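Local coordinates for protein aminopeptidase N (Francisella tularensis subsp. tularensis, PDB 5DLL) that probably removes N-terminal amino acids from peptides as a zinc-dependent M1-family aminopeptidase, taking part in the breakdown of intracellular peptides, at residues A[569-581]-A[610-624]. Sequence-based numbering, arbitrary orientation.
Sequences WDSLQQIATNIIL and NALLIPIESTIAEAM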
loop_
_atom_site.group_PDB
_atom_site.type_symbol
_atom_site.label_atom_id
_atom_site.label_comp_id
_atom_site.label_asym_id
_atom_site.label_seq_id
_atom_site.Cartn_x
_atom_site.Cartn_y
_atom_site.Cartn_z
ATOM N N TRP A 569 3.802 -21.351 8.698
ATOM C CA TRP A 569 4.252 -20.113 9.349
ATOM C C TRP A 569 3.259 -19.675 10.436
ATOM O O TRP A 569 3.656 -19.354 11.553
ATOM C CB TRP A 569 4.447 -19.003 8.300
ATOM C CG TRP A 569 4.549 -17.605 8.847
ATOM C CD1 TRP A 569 5.688 -16.940 9.205
ATOM C CD2 TRP A 569 3.466 -16.691 9.069
ATOM N NE1 TRP A 569 5.379 -15.674 9.649
ATOM C CE2 TRP A 569 4.022 -15.497 9.575
ATOM C CE3 TRP A 569 2.079 -16.769 8.896
ATOM C CZ2 TRP A 569 3.239 -14.394 9.912
ATOM C CZ3 TRP A 569 1.303 -15.674 9.230
ATOM C CH2 TRP A 569 1.882 -14.503 9.732
ATOM N N ASP A 570 1.971 -19.689 10.111
ATOM C CA ASP A 570 0.946 -19.178 11.023
ATOM C C ASP A 570 0.896 -19.976 12.321
ATOM O O ASP A 570 0.791 -19.400 13.403
ATOM C CB ASP A 570 -0.432 -19.198 10.350
ATOM C CG ASP A 570 -1.446 -18.319 11.061
ATOM O OD1 ASP A 570 -1.097 -17.174 11.417
ATOM O OD2 ASP A 570 -2.599 -18.764 11.252
ATOM N N SER A 571 0.970 -21.298 12.200
ATOM C CA SER A 571 0.940 -22.191 13.357
ATOM C C SER A 571 2.226 -22.116 14.183
ATOM O O SER A 571 2.187 -22.277 15.400
ATOM C CB SER A 571 0.697 -23.635 12.911
ATOM O OG SER A 571 -0.548 -23.755 12.248
ATOM N N LEU A 572 3.357 -21.879 13.522
ATOM C CA LEU A 572 4.641 -21.754 14.211
ATOM C C LEU A 572 4.732 -20.435 14.990
ATOM O O LEU A 572 5.246 -20.400 16.111
ATOM C CB LEU A 572 5.797 -21.863 13.211
ATOM C CG LEU A 572 7.210 -22.035 13.785
ATOM C CD1 LEU A 572 7.308 -23.251 14.696
ATOM C CD2 LEU A 572 8.229 -22.132 12.659
ATOM N N GLN A 573 4.227 -19.355 14.397
ATOM C CA GLN A 573 4.196 -18.054 15.064
ATOM C C GLN A 573 3.205 -18.076 16.237
ATOM O O GLN A 573 3.385 -17.360 17.219
ATOM C CB GLN A 573 3.835 -16.935 14.072
ATOM C CG GLN A 573 4.798 -16.783 12.895
ATOM C CD GLN A 573 6.036 -15.948 13.202
ATOM O OE1 GLN A 573 5.966 -14.720 13.309
ATOM N NE2 GLN A 573 7.185 -16.612 13.311
ATOM N N GLN A 574 2.164 -18.900 16.132
ATOM C CA GLN A 574 1.180 -19.046 17.204
ATOM C C GLN A 574 1.757 -19.787 18.407
ATOM O O GLN A 574 1.409 -19.489 19.548
ATOM C CB GLN A 574 -0.056 -19.781 16.690
ATOM C CG GLN A 574 -1.161 -19.928 17.723
ATOM C CD GLN A 574 -2.543 -19.996 17.101
ATOM O OE1 GLN A 574 -2.928 -19.126 16.317
ATOM N NE2 GLN A 574 -3.304 -21.027 17.457
ATOM N N ILE A 575 2.632 -20.752 18.142
ATOM C CA ILE A 575 3.292 -21.519 19.201
ATOM C C ILE A 575 4.300 -20.643 19.940
ATOM O O ILE A 575 4.227 -20.501 21.160
ATOM C CB ILE A 575 4.004 -22.765 18.631
ATOM C CG1 ILE A 575 2.970 -23.794 18.158
ATOM C CG2 ILE A 575 4.917 -23.400 19.671
ATOM C CD1 ILE A 575 3.516 -24.810 17.178
ATOM N N ALA A 576 5.235 -20.063 19.187
ATOM C CA ALA A 576 6.272 -19.188 19.743
ATOM C C ALA A 576 5.686 -18.037 20.571
ATOM O O ALA A 576 6.249 -17.657 21.590
ATOM C CB ALA A 576 7.148 -18.636 18.624
ATOM N N THR A 577 4.556 -17.493 20.129
ATOM C CA THR A 577 3.871 -16.427 20.851
ATOM C C THR A 577 3.318 -16.919 22.191
ATOM O O THR A 577 3.481 -16.245 23.211
ATOM C CB THR A 577 2.739 -15.822 19.993
ATOM O OG1 THR A 577 3.315 -15.171 18.854
ATOM C CG2 THR A 577 1.913 -14.805 20.782
ATOM N N ASN A 578 2.676 -18.087 22.187
ATOM C CA ASN A 578 2.127 -18.669 23.415
ATOM C C ASN A 578 3.207 -19.118 24.407
ATOM O O ASN A 578 2.977 -19.125 25.615
ATOM C CB ASN A 578 1.182 -19.828 23.089
ATOM C CG ASN A 578 -0.084 -19.369 22.381
ATOM O OD1 ASN A 578 -0.412 -18.176 22.365
ATOM N ND2 ASN A 578 -0.804 -20.317 21.790
ATOM N N ILE A 579 4.380 -19.478 23.891
ATOM C CA ILE A 579 5.549 -19.757 24.729
ATOM C C ILE A 579 5.993 -18.503 25.483
ATOM O O ILE A 579 6.317 -18.565 26.670
ATOM C CB ILE A 579 6.732 -20.295 23.880
ATOM C CG1 ILE A 579 6.442 -21.723 23.386
ATOM C CG2 ILE A 579 8.048 -20.253 24.654
ATOM C CD1 ILE A 579 6.568 -22.804 24.442
ATOM N N ILE A 580 5.996 -17.372 24.783
ATOM C CA ILE A 580 6.485 -16.108 25.337
ATOM C C ILE A 580 5.581 -15.624 26.475
ATOM O O ILE A 580 6.071 -15.236 27.542
ATOM C CB ILE A 580 6.562 -15.007 24.251
ATOM C CG1 ILE A 580 7.470 -15.448 23.085
ATOM C CG2 ILE A 580 7.015 -13.676 24.853
ATOM C CD1 ILE A 580 8.903 -14.971 23.144
ATOM N N LEU A 581 4.269 -15.660 26.244
ATOM C CA LEU A 581 3.286 -15.162 27.217
ATOM C C LEU A 581 3.261 -15.987 28.504
ATOM O O LEU A 581 3.013 -15.451 29.581
ATOM C CB LEU A 581 1.882 -15.115 26.600
ATOM C CG LEU A 581 1.693 -14.227 25.364
ATOM C CD1 LEU A 581 0.254 -14.317 24.878
ATOM C CD2 LEU A 581 2.079 -12.781 25.645
ATOM N N ASN A 610 11.028 -16.040 7.317
ATOM C CA ASN A 610 9.874 -15.461 8.024
ATOM C C ASN A 610 9.408 -16.337 9.177
ATOM O O ASN A 610 9.094 -15.832 10.256
ATOM C CB ASN A 610 8.692 -15.210 7.071
ATOM C CG ASN A 610 8.566 -13.754 6.662
ATOM O OD1 ASN A 610 7.496 -13.157 6.783
ATOM N ND2 ASN A 610 9.659 -13.174 6.185
ATOM N N ALA A 611 9.358 -17.645 8.937
ATOM C CA ALA A 611 8.916 -18.603 9.949
ATOM C C ALA A 611 9.906 -18.726 11.111
ATOM O O ALA A 611 9.499 -18.935 12.257
ATOM C CB ALA A 611 8.672 -19.960 9.313
ATOM N N LEU A 612 11.198 -18.583 10.818
ATOM C CA LEU A 612 12.235 -18.744 11.837
ATOM C C LEU A 612 12.513 -17.470 12.644
ATOM O O LEU A 612 13.148 -17.534 13.701
ATOM C CB LEU A 612 13.536 -19.265 11.211
ATOM C CG LEU A 612 13.549 -20.689 10.636
ATOM C CD1 LEU A 612 14.963 -21.054 10.214
ATOM C CD2 LEU A 612 13.017 -21.732 11.606
ATOM N N LEU A 613 12.051 -16.318 12.165
ATOM C CA LEU A 613 12.214 -15.079 12.921
ATOM C C LEU A 613 11.088 -14.972 13.946
ATOM O O LEU A 613 9.911 -14.962 13.584
ATOM C CB LEU A 613 12.237 -13.865 11.988
ATOM C CG LEU A 613 12.963 -12.610 12.493
ATOM C CD1 LEU A 613 14.356 -12.929 13.029
ATOM C CD2 LEU A 613 13.047 -11.578 11.377
ATOM N N ILE A 614 11.466 -14.911 15.222
ATOM C CA ILE A 614 10.509 -14.854 16.333
ATOM C C ILE A 614 9.720 -13.535 16.257
ATOM O O ILE A 614 10.317 -12.478 16.019
ATOM C CB ILE A 614 11.239 -14.972 17.701
ATOM C CG1 ILE A 614 11.929 -16.336 17.839
ATOM C CG2 ILE A 614 10.286 -14.778 18.875
ATOM C CD1 ILE A 614 10.994 -17.493 18.127
ATOM N N PRO A 615 8.380 -13.589 16.446
ATOM C CA PRO A 615 7.576 -12.362 16.352
ATOM C C PRO A 615 8.151 -11.221 17.185
ATOM O O PRO A 615 8.500 -11.424 18.352
ATOM C CB PRO A 615 6.211 -12.777 16.913
ATOM C CG PRO A 615 6.143 -14.251 16.741
ATOM C CD PRO A 615 7.549 -14.778 16.723
ATOM N N ILE A 616 8.268 -10.040 16.583
ATOM C CA ILE A 616 8.732 -8.860 17.310
ATOM C C ILE A 616 7.771 -8.485 18.445
ATOM O O ILE A 616 6.599 -8.883 18.458
ATOM C CB ILE A 616 8.988 -7.646 16.383
ATOM C CG1 ILE A 616 7.751 -7.313 15.540
ATOM C CG2 ILE A 616 10.192 -7.914 15.488
ATOM C CD1 ILE A 616 7.794 -5.931 14.925
ATOM N N GLU A 617 8.287 -7.704 19.387
ATOM C CA GLU A 617 7.618 -7.466 20.663
ATOM C C GLU A 617 6.278 -6.741 20.502
ATOM O O GLU A 617 5.314 -7.040 21.214
ATOM C CB GLU A 617 8.542 -6.687 21.607
ATOM C CG GLU A 617 9.875 -7.377 21.886
ATOM C CD GLU A 617 11.006 -6.897 20.984
ATOM O OE1 GLU A 617 11.333 -7.590 19.994
ATOM O OE2 GLU A 617 11.562 -5.815 21.261
ATOM N N SER A 618 6.223 -5.802 19.559
ATOM C CA SER A 618 4.996 -5.054 19.275
ATOM C C SER A 618 3.872 -5.953 18.751
ATOM O O SER A 618 2.695 -5.695 19.007
ATOM C CB SER A 618 5.278 -3.919 18.283
ATOM O OG SER A 618 6.047 -4.368 17.181
ATOM N N THR A 619 4.240 -7.006 18.023
ATOM C CA THR A 619 3.270 -7.979 17.522
ATOM C C THR A 619 2.716 -8.824 18.664
ATOM O O THR A 619 1.504 -9.017 18.766
ATOM C CB THR A 619 3.894 -8.908 16.464
ATOM O OG1 THR A 619 4.457 -8.120 15.407
ATOM C CG2 THR A 619 2.845 -9.859 15.891
ATOM N N ILE A 620 3.601 -9.314 19.525
ATOM C CA ILE A 620 3.180 -10.091 20.694
ATOM C C ILE A 620 2.259 -9.258 21.596
ATOM O O ILE A 620 1.270 -9.769 22.134
ATOM C CB ILE A 620 4.394 -10.601 21.502
ATOM C CG1 ILE A 620 5.195 -11.612 20.672
ATOM C CG2 ILE A 620 3.945 -11.241 22.813
ATOM C CD1 ILE A 620 6.608 -11.830 21.167
ATOM N N ALA A 621 2.584 -7.975 21.739
ATOM C CA ALA A 621 1.782 -7.040 22.536
ATOM C C ALA A 621 0.329 -6.902 22.058
ATOM O O ALA A 621 -0.557 -6.589 22.852
ATOM C CB ALA A 621 2.454 -5.677 22.558
ATOM N N GLU A 622 0.089 -7.133 20.769
ATOM C CA GLU A 622 -1.267 -7.105 20.210
ATOM C C GLU A 622 -2.171 -8.203 20.791
ATOM O O GLU A 622 -3.392 -8.087 20.754
ATOM C CB GLU A 622 -1.220 -7.220 18.678
ATOM C CG GLU A 622 -0.561 -6.033 17.979
ATOM C CD GLU A 622 -0.247 -6.280 16.507
ATOM O OE1 GLU A 622 -0.489 -7.399 16.004
ATOM O OE2 GLU A 622 0.254 -5.347 15.841
ATOM N N ALA A 623 -1.571 -9.272 21.313
ATOM C CA ALA A 623 -2.328 -10.338 21.976
ATOM C C ALA A 623 -2.866 -9.897 23.339
ATOM O O ALA A 623 -3.909 -10.370 23.788
ATOM C CB ALA A 623 -1.455 -11.575 22.140
ATOM N N MET A 624 -2.151 -8.983 23.985
ATOM C CA MET A 624 -2.435 -8.604 25.360
ATOM C C MET A 624 -3.464 -7.483 25.429
ATOM O O MET A 624 -3.488 -6.602 24.570
ATOM C CB MET A 624 -1.143 -8.158 26.049
ATOM C CG MET A 624 0.011 -9.136 25.890
ATOM S SD MET A 624 1.358 -8.822 27.043
ATOM C CE MET A 624 0.623 -9.375 28.582
#
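The indole of Trp569 meets Asn610 and Ala611 edge-on: the peptide link between them lies at the rim of the ring, near its plane, with CD1 of Trp569 3.7 Å from CA of Ala611. One face of the indole carries CG of Gln573, off-centre near the ring's border, one helical turn on. The second flat group, the Gln573 amide, is brought across by a bend at chi2 (-83°). Its NE2 gives a nearly straight hydrogen bond of 3.2 Å to O of Leu613, which lies almost in the amide plane, although the donor stands tilted from the carbonyl plane. OE1 of the same amide rests 3.5 Å from CG of Pro615. From the next turn, OG1 of Thr577 reaches that CG too, at 3.6 Å, while bonding back to O of Gln573, a carbonyl that also accepts from N of Thr577.

Around and beyond the proline the contact is apolar. The methyl of Ala576 touches CD1 of Ile614. CD1 of Ile620 lies against CG2 and CG1 of Ile580, the two side chains running roughly perpendicular, and CD2 of Leu581 lies 3.7 Å from CG2 of Ile620. Helices 565-581 and 617-621, their short segments inclined at 82°, thus meet through branched side chains within the helical, ARM-repeat-like C-terminal region, away from the zinc site. Arg636 of helix 629-646 hydrogen-bonds to the carbonyl oxygens of Ile614 and Pro615.

A single side-chain amide therefore satisfies one carbonyl of the irregular link between helices 605-612 and 617-621, and its nearly straight bond would tie that link to helix 565-581 at a defined point within a mostly apolar interface.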